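Local coordinates for protein acyl-coenzyme A oxidase (Caenorhabditis elegans, PDB 5K3H) that catalyses the FAD-dependent, oxygen-consuming desaturation of acyl-CoA to (2E)-enoyl-CoA, the first step of peroxisomal beta-oxidation, releasing hydrogen peroxide, at residues N572-L576 / V596-L600; E475-I480 / I492-Q496. One frame throughout, in Å; residues are numbered along the deposited sequence.

Contact 1: N572-L576 / V596-L600; sequences NYELL and VRDQL
N572 and L576 meet V596 and L600 where two helices of the C-terminal helical region, 557-577 and 590-616, separated in the chain by the short helix 579-584, pack against each other as a buried, largely apolar interface. The short segments run antiparallel in sense but well splayed, 141° between their directions, with axes 9.1 Å apart. The backbones come nearest at N572 and L600, whose CA atoms are 5.6 Å apart. L576 does much of the filling. With CG anti to the backbone N (chi1 -155°), its two methyls split the work: CD2 sits 3.5 Å from CD2 of L600, while CD1 touches CG of R597 at 3.6 Å, the L576 and R597 side chains crossing at roughly a right angle. The other methyl of L600, CD1, comes up to the edge of the Y573 ring, near the ring plane and 4.0 Å from CD1 of Y573. V596 forks over the opposing helix: its CG1 lies against N572, whereas CG2 reaches CD2 of L575 at 3.9 Å. N572 brings a buried amide into this interface, lying beside the CB of Q599, with ND2 3.4 Å from that carbon. Both ends of the amide are satisfied within the same chain, OD1 by the hydroxyl of Y491 and ND2 by the carbonyl of H568, which should hold its rotation. The guanidinium of R597 forms salt bridges, through NH1, with D594 of its own chain and E584 of the second subunit, linking the helix pair to the dimer interface. The Y573 ring and L600 also meet H342, which probably binds ATP. This is antiparallel helix-helix packing in the C-terminal helical domain of an acyl-CoA oxidase, beside the nucleotide site shared between subunits.

Contact 2: E475-I480 / I492-Q496; sequences EPTSLI and IKTFQ
S478 swings OG opposite its backbone N (chi1 178°) and so reaches the helix, where T494 holds OG1 beside its own backbone N (chi1 -60°). The two hydroxyls thus join a loop to the side of helix 489-515 in the C-terminal helical region of the acyl-CoA oxidase fold. S478 donates through OG to OG1 of T494 over 2.6 Å, and OG1 is also hydrogen-bonded to the carbonyl of E490, one turn earlier in the helix. Back in the loop, OG of S478 receives a weak, long bond from the backbone N of I480, 3.4 Å away. The CD1 end of I480 meets T494 from another direction, 3.8 Å from OG1, and the two side chains cross at about a right angle. A valine in place of T494 would probably leave the S478 hydroxyl without its acceptor and free to turn, weakening the hold of the loop on the helix. The loop is tied down a second time by Q592, whose side-chain amide bonds the carbonyls of S478 and I480. Nearer the surface, K493 brings NZ to OE1 of E475 in a salt bridge, with E490 as a second carboxylate partner. The methyl CD1 of L479 approaches that charged end, 3.9 Å from NZ of K493.

Contacts 1 and 2 have centres 14 Å apart and adjoin directly through L575. Its CD2 methyl, which also packs on V596 in contact 1, lies 3.6 Å from CD1 of I480, while its CD1 is 4.0 Å from CG2 of T494; CZ of F495 lies 3.6 Å from the backbone N of L575. The inner side of loop 475-480 and helices 489-515, 557-577 and 590-616 therefore pack together around L575. The nucleotide site lies to the Y573 side of contact 1: the side chain of Y573 is about 6 Å from that of Q404, an ATP-binding residue. The side chain of T494 in contact 2 is about 9 Å from that of Y581, which contributes to an ATP site shared with the partner subunit.

Contact 1: N572-L576 / V596-L600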
ATOM      1  N   ASN B 572      -6.342 -23.926   3.758  1.00 18.58           N
ATOM      2  CA  ASN B 572      -7.205 -23.852   2.575  1.00 18.26           C
ATOM      3  C   ASN B 572      -7.038 -22.541   1.813  1.00 18.18           C
ATOM      4  O   ASN B 572      -7.037 -22.539   0.576  1.00 17.83           O
ATOM      5  CB  ASN B 572      -8.667 -24.061   2.956  1.00 17.83           C
ATOM      6  CG  ASN B 572      -8.983 -25.510   3.187  1.00 17.76           C
ATOM      7  OD1 ASN B 572      -9.050 -26.291   2.232  1.00 17.67           O
ATOM      8  ND2 ASN B 572      -9.222 -25.884   4.448  1.00 17.83           N
ATOM      9  N   TYR B 573      -6.930 -21.413   2.526  1.00 18.23           N
ATOM     10  CA  TYR B 573      -6.692 -20.141   1.851  1.00 18.53           C
ATOM     11  C   TYR B 573      -5.344 -20.138   1.139  1.00 19.23           C
ATOM     12  O   TYR B 573      -5.240 -19.736  -0.027  1.00 19.28           O
ATOM     13  CB  TYR B 573      -6.753 -19.008   2.861  1.00 18.25           C
ATOM     14  CG  TYR B 573      -6.646 -17.649   2.236  1.00 17.54           C
ATOM     15  CD1 TYR B 573      -7.783 -17.001   1.754  1.00 17.22           C
ATOM     16  CD2 TYR B 573      -5.422 -17.018   2.097  1.00 17.25           C
ATOM     17  CE1 TYR B 573      -7.703 -15.752   1.180  1.00 17.28           C
ATOM     18  CE2 TYR B 573      -5.339 -15.765   1.519  1.00 17.01           C
ATOM     19  CZ  TYR B 573      -6.485 -15.144   1.072  1.00 16.92           C
ATOM     20  OH  TYR B 573      -6.419 -13.903   0.499  1.00 17.38           O
ATOM     21  N   GLU B 574      -4.288 -20.565   1.838  1.00 18.48           N
ATOM     22  CA  GLU B 574      -2.962 -20.562   1.240  1.00 19.33           C
ATOM     23  C   GLU B 574      -2.877 -21.554   0.087  1.00 18.76           C
ATOM     24  O   GLU B 574      -2.209 -21.285  -0.916  1.00 19.66           O
ATOM     25  CB  GLU B 574      -1.912 -20.864   2.310  1.00 20.92           C
ATOM     26  CG  GLU B 574      -1.873 -19.850   3.464  1.00 22.30           C
ATOM     27  CD  GLU B 574      -1.522 -18.430   3.006  1.00 25.29           C
ATOM     28  OE1 GLU B 574      -0.620 -18.292   2.141  1.00 28.52           O
ATOM     29  OE2 GLU B 574      -2.133 -17.444   3.514  1.00 24.20           O
ATOM     30  N   LEU B 575      -3.541 -22.709   0.199  1.00 21.65           N
ATOM     31  CA  LEU B 575      -3.512 -23.663  -0.911  1.00 21.34           C
ATOM     32  C   LEU B 575      -4.264 -23.133  -2.127  1.00 22.16           C
ATOM     33  O   LEU B 575      -3.786 -23.264  -3.261  1.00 20.92           O
ATOM     34  CB  LEU B 575      -4.069 -25.023  -0.486  1.00 20.67           C
ATOM     35  CG  LEU B 575      -4.092 -26.131  -1.564  1.00 20.59           C
ATOM     36  CD1 LEU B 575      -2.699 -26.364  -2.226  1.00 19.76           C
ATOM     37  CD2 LEU B 575      -4.682 -27.446  -0.982  1.00 20.39           C
ATOM     38  N   LEU B 576      -5.441 -22.533  -1.927  1.00 19.59           N
ATOM     39  CA  LEU B 576      -6.130 -21.915  -3.056  1.00 21.06           C
ATOM     40  C   LEU B 576      -5.264 -20.840  -3.691  1.00 20.69           C
ATOM     41  O   LEU B 576      -5.280 -20.673  -4.915  1.00 21.43           O
ATOM     42  CB  LEU B 576      -7.475 -21.345  -2.609  1.00 23.38           C
ATOM     43  CG  LEU B 576      -8.613 -21.174  -3.635  1.00 26.36           C
ATOM     44  CD1 LEU B 576      -8.999 -22.472  -4.344  1.00 27.64           C
ATOM     45  CD2 LEU B 576      -9.829 -20.590  -2.939  1.00 26.40           C
ATOM     46  N   VAL B 596     -11.486 -27.549  -1.636  1.00 21.64           N
ATOM     47  CA  VAL B 596     -10.696 -26.556  -0.921  1.00 21.71           C
ATOM     48  C   VAL B 596     -11.472 -25.249  -0.806  1.00 20.96           C
ATOM     49  O   VAL B 596     -11.464 -24.607   0.249  1.00 19.96           O
ATOM     50  CB  VAL B 596      -9.334 -26.361  -1.623  1.00 21.89           C
ATOM     51  CG1 VAL B 596      -8.567 -25.208  -0.998  1.00 21.80           C
ATOM     52  CG2 VAL B 596      -8.508 -27.639  -1.541  1.00 23.19           C
ATOM     53  N   ARG B 597     -12.174 -24.857  -1.878  1.00 20.29           N
ATOM     54  CA  ARG B 597     -13.008 -23.653  -1.858  1.00 21.93           C
ATOM     55  C   ARG B 597     -14.149 -23.767  -0.857  1.00 22.15           C
ATOM     56  O   ARG B 597     -14.445 -22.814  -0.130  1.00 21.90           O
ATOM     57  CB  ARG B 597     -13.575 -23.377  -3.248  1.00 22.71           C
ATOM     58  CG  ARG B 597     -12.553 -23.041  -4.278  1.00 23.48           C
ATOM     59  CD  ARG B 597     -13.192 -22.867  -5.641  1.00 24.33           C
ATOM     60  NE  ARG B 597     -12.209 -22.456  -6.638  1.00 25.55           N
ATOM     61  CZ  ARG B 597     -11.857 -23.172  -7.705  1.00 26.70           C
ATOM     62  NH1 ARG B 597     -12.423 -24.356  -7.937  1.00 28.98           N
ATOM     63  NH2 ARG B 597     -10.949 -22.685  -8.557  1.00 27.23           N
ATOM     64  N   ASP B 598     -14.841 -24.911  -0.840  1.00 20.44           N
ATOM     65  CA  ASP B 598     -15.927 -25.114   0.122  1.00 22.06           C
ATOM     66  C   ASP B 598     -15.416 -25.089   1.556  1.00 20.96           C
ATOM     67  O   ASP B 598     -16.062 -24.524   2.436  1.00 21.59           O
ATOM     68  CB  ASP B 598     -16.630 -26.432  -0.168  1.00 23.17           C
ATOM     69  CG  ASP B 598     -17.293 -26.434  -1.521  1.00 25.33           C
ATOM     70  OD1 ASP B 598     -17.595 -25.340  -2.066  1.00 23.14           O
ATOM     71  OD2 ASP B 598     -17.486 -27.546  -2.063  1.00 31.77           O
ATOM     72  N   GLN B 599     -14.256 -25.700   1.807  1.00 18.95           N
ATOM     73  CA  GLN B 599     -13.641 -25.622   3.127  1.00 20.02           C
ATOM     74  C   GLN B 599     -13.303 -24.182   3.480  1.00 18.24           C
ATOM     75  O   GLN B 599     -13.428 -23.768   4.642  1.00 16.78           O
ATOM     76  CB  GLN B 599     -12.367 -26.465   3.164  1.00 22.94           C
ATOM     77  CG  GLN B 599     -12.609 -27.914   2.882  1.00 26.95           C
ATOM     78  CD  GLN B 599     -13.435 -28.553   3.928  1.00 30.13           C
ATOM     79  OE1 GLN B 599     -12.981 -28.730   5.061  1.00 37.90           O
ATOM     80  NE2 GLN B 599     -14.689 -28.880   3.578  1.00 32.26           N
ATOM     81  N   LEU B 600     -12.819 -23.419   2.494  1.00 19.81           N
ATOM     82  CA  LEU B 600     -12.500 -22.020   2.731  1.00 20.08           C
ATOM     83  C   LEU B 600     -13.740 -21.261   3.184  1.00 18.90           C
ATOM     84  O   LEU B 600     -13.724 -20.580   4.222  1.00 19.36           O
ATOM     85  CB  LEU B 600     -11.878 -21.395   1.474  1.00 20.01           C
ATOM     86  CG  LEU B 600     -11.769 -19.867   1.428  1.00 21.43           C
ATOM     87  CD1 LEU B 600     -10.938 -19.328   2.571  1.00 21.90           C
ATOM     88  CD2 LEU B 600     -11.146 -19.436   0.106  1.00 21.56           C
TER

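Contact 2: E475-I480 / I492-Q496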
ATOM      1  N   GLU B 475       3.504 -39.147  -3.429  1.00 27.57           N
ATOM      2  CA  GLU B 475       2.418 -39.981  -3.881  1.00 26.67           C
ATOM      3  C   GLU B 475       1.942 -39.519  -5.250  1.00 24.32           C
ATOM      4  O   GLU B 475       2.293 -38.425  -5.700  1.00 22.36           O
ATOM      5  CB  GLU B 475       1.304 -39.969  -2.845  1.00 28.11           C
ATOM      6  CG  GLU B 475       1.343 -41.227  -1.998  1.00 33.38           C
ATOM      7  CD  GLU B 475       1.156 -40.987  -0.517  1.00 37.82           C
ATOM      8  OE1 GLU B 475       0.519 -39.967  -0.143  1.00 36.71           O
ATOM      9  OE2 GLU B 475       1.611 -41.854   0.277  1.00 44.30           O
ATOM     10  N   PRO B 476       1.191 -40.361  -5.968  1.00 23.10           N
ATOM     11  CA  PRO B 476       0.721 -39.937  -7.297  1.00 23.67           C
ATOM     12  C   PRO B 476      -0.131 -38.676  -7.261  1.00 23.53           C
ATOM     13  O   PRO B 476      -0.013 -37.830  -8.155  1.00 22.06           O
ATOM     14  CB  PRO B 476      -0.080 -41.151  -7.794  1.00 23.46           C
ATOM     15  CG  PRO B 476       0.331 -42.274  -6.952  1.00 22.62           C
ATOM     16  CD  PRO B 476       0.784 -41.738  -5.643  1.00 22.55           C
ATOM     17  N   THR B 477      -0.993 -38.511  -6.259  1.00 24.44           N
ATOM     18  CA  THR B 477      -1.847 -37.331  -6.199  1.00 24.41           C
ATOM     19  C   THR B 477      -1.916 -36.835  -4.766  1.00 23.90           C
ATOM     20  O   THR B 477      -1.478 -37.505  -3.824  1.00 28.73           O
ATOM     21  CB  THR B 477      -3.282 -37.628  -6.645  1.00 25.13           C
ATOM     22  OG1 THR B 477      -3.838 -38.633  -5.773  1.00 25.71           O
ATOM     23  CG2 THR B 477      -3.325 -38.111  -8.092  1.00 27.24           C
ATOM     24  N   SER B 478      -2.586 -35.709  -4.595  1.00 28.58           N
ATOM     25  CA  SER B 478      -2.875 -35.230  -3.257  1.00 25.63           C
ATOM     26  C   SER B 478      -3.997 -36.081  -2.686  1.00 25.20           C
ATOM     27  O   SER B 478      -4.868 -36.554  -3.423  1.00 23.67           O
ATOM     28  CB  SER B 478      -3.282 -33.752  -3.281  1.00 25.33           C
ATOM     29  OG  SER B 478      -3.621 -33.294  -1.976  1.00 23.07           O
ATOM     30  N   LEU B 479      -3.961 -36.310  -1.376  1.00 24.03           N
ATOM     31  CA  LEU B 479      -4.988 -37.129  -0.742  1.00 25.06           C
ATOM     32  C   LEU B 479      -5.979 -36.267   0.030  1.00 26.60           C
ATOM     33  O   LEU B 479      -6.666 -36.752   0.931  1.00 25.97           O
ATOM     34  CB  LEU B 479      -4.345 -38.201   0.154  1.00 25.36           C
ATOM     35  CG  LEU B 479      -3.467 -39.281  -0.518  1.00 25.73           C
ATOM     36  CD1 LEU B 479      -2.823 -40.243   0.467  1.00 26.04           C
ATOM     37  CD2 LEU B 479      -4.280 -40.085  -1.523  1.00 25.34           C
ATOM     38  N   ILE B 480      -6.084 -34.993  -0.338  1.00 21.50           N
ATOM     39  CA  ILE B 480      -7.074 -34.120   0.266  1.00 23.08           C
ATOM     40  C   ILE B 480      -8.451 -34.549  -0.228  1.00 24.93           C
ATOM     41  O   ILE B 480      -8.692 -34.643  -1.441  1.00 29.45           O
ATOM     42  CB  ILE B 480      -6.766 -32.655  -0.086  1.00 24.79           C
ATOM     43  CG1 ILE B 480      -5.523 -32.168   0.667  1.00 26.82           C
ATOM     44  CG2 ILE B 480      -7.961 -31.753   0.184  1.00 24.86           C
ATOM     45  CD1 ILE B 480      -5.076 -30.779   0.222  1.00 30.07           C
ATOM     46  N   ILE B 492      -0.212 -30.465   4.379  1.00 22.05           N
ATOM     47  CA  ILE B 492       1.231 -30.301   4.515  1.00 22.51           C
ATOM     48  C   ILE B 492       1.954 -31.077   3.416  1.00 22.93           C
ATOM     49  O   ILE B 492       2.830 -30.539   2.725  1.00 22.13           O
ATOM     50  CB  ILE B 492       1.677 -30.712   5.930  1.00 22.61           C
ATOM     51  CG1 ILE B 492       1.113 -29.705   6.951  1.00 23.15           C
ATOM     52  CG2 ILE B 492       3.174 -30.704   6.037  1.00 22.52           C
ATOM     53  CD1 ILE B 492       1.455 -29.990   8.409  1.00 23.11           C
ATOM     54  N   LYS B 493       1.552 -32.333   3.185  1.00 21.77           N
ATOM     55  CA  LYS B 493       2.190 -33.109   2.117  1.00 22.78           C
ATOM     56  C   LYS B 493       1.969 -32.493   0.745  1.00 21.25           C
ATOM     57  O   LYS B 493       2.816 -32.642  -0.140  1.00 20.26           O
ATOM     58  CB  LYS B 493       1.691 -34.557   2.104  1.00 25.26           C
ATOM     59  CG  LYS B 493       2.140 -35.365   3.295  1.00 27.81           C
ATOM     60  CD  LYS B 493       1.980 -36.840   3.000  1.00 31.48           C
ATOM     61  CE  LYS B 493       0.534 -37.187   2.667  1.00 34.43           C
ATOM     62  NZ  LYS B 493       0.406 -38.394   1.779  1.00 36.52           N
ATOM     63  N   THR B 494       0.836 -31.816   0.542  1.00 21.54           N
ATOM     64  CA  THR B 494       0.564 -31.163  -0.737  1.00 20.99           C
ATOM     65  C   THR B 494       1.441 -29.921  -0.923  1.00 21.09           C
ATOM     66  O   THR B 494       1.978 -29.701  -2.015  1.00 19.84           O
ATOM     67  CB  THR B 494      -0.929 -30.834  -0.820  1.00 20.48           C
ATOM     68  OG1 THR B 494      -1.667 -32.057  -0.728  1.00 20.11           O
ATOM     69  CG2 THR B 494      -1.300 -30.147  -2.118  1.00 20.50           C
ATOM     70  N   PHE B 495       1.615 -29.110   0.132  1.00 19.98           N
ATOM     71  CA  PHE B 495       2.562 -27.989   0.066  1.00 20.10           C
ATOM     72  C   PHE B 495       3.998 -28.480  -0.130  1.00 20.33           C
ATOM     73  O   PHE B 495       4.794 -27.849  -0.837  1.00 20.39           O
ATOM     74  CB  PHE B 495       2.494 -27.136   1.338  1.00 20.41           C
ATOM     75  CG  PHE B 495       1.243 -26.316   1.467  1.00 21.04           C
ATOM     76  CD1 PHE B 495       0.962 -25.319   0.558  1.00 21.30           C
ATOM     77  CD2 PHE B 495       0.373 -26.524   2.514  1.00 21.06           C
ATOM     78  CE1 PHE B 495      -0.151 -24.557   0.672  1.00 21.71           C
ATOM     79  CE2 PHE B 495      -0.776 -25.767   2.641  1.00 20.99           C
ATOM     80  CZ  PHE B 495      -1.038 -24.778   1.726  1.00 21.64           C
ATOM     81  N   GLN B 496       4.360 -29.583   0.523  1.00 20.78           N
ATOM     82  CA  GLN B 496       5.698 -30.124   0.322  1.00 20.66           C
ATOM     83  C   GLN B 496       5.906 -30.510  -1.136  1.00 20.14           C
ATOM     84  O   GLN B 496       6.943 -30.195  -1.733  1.00 20.85           O
ATOM     85  CB  GLN B 496       5.922 -31.314   1.261  1.00 20.71           C
ATOM     86  CG  GLN B 496       6.183 -30.887   2.688  1.00 21.03           C
ATOM     87  CD  GLN B 496       6.317 -32.049   3.683  1.00 21.57           C
ATOM     88  OE1 GLN B 496       5.913 -33.172   3.398  1.00 22.93           O
ATOM     89  NE2 GLN B 496       6.847 -31.758   4.877  1.00 21.60           N
TER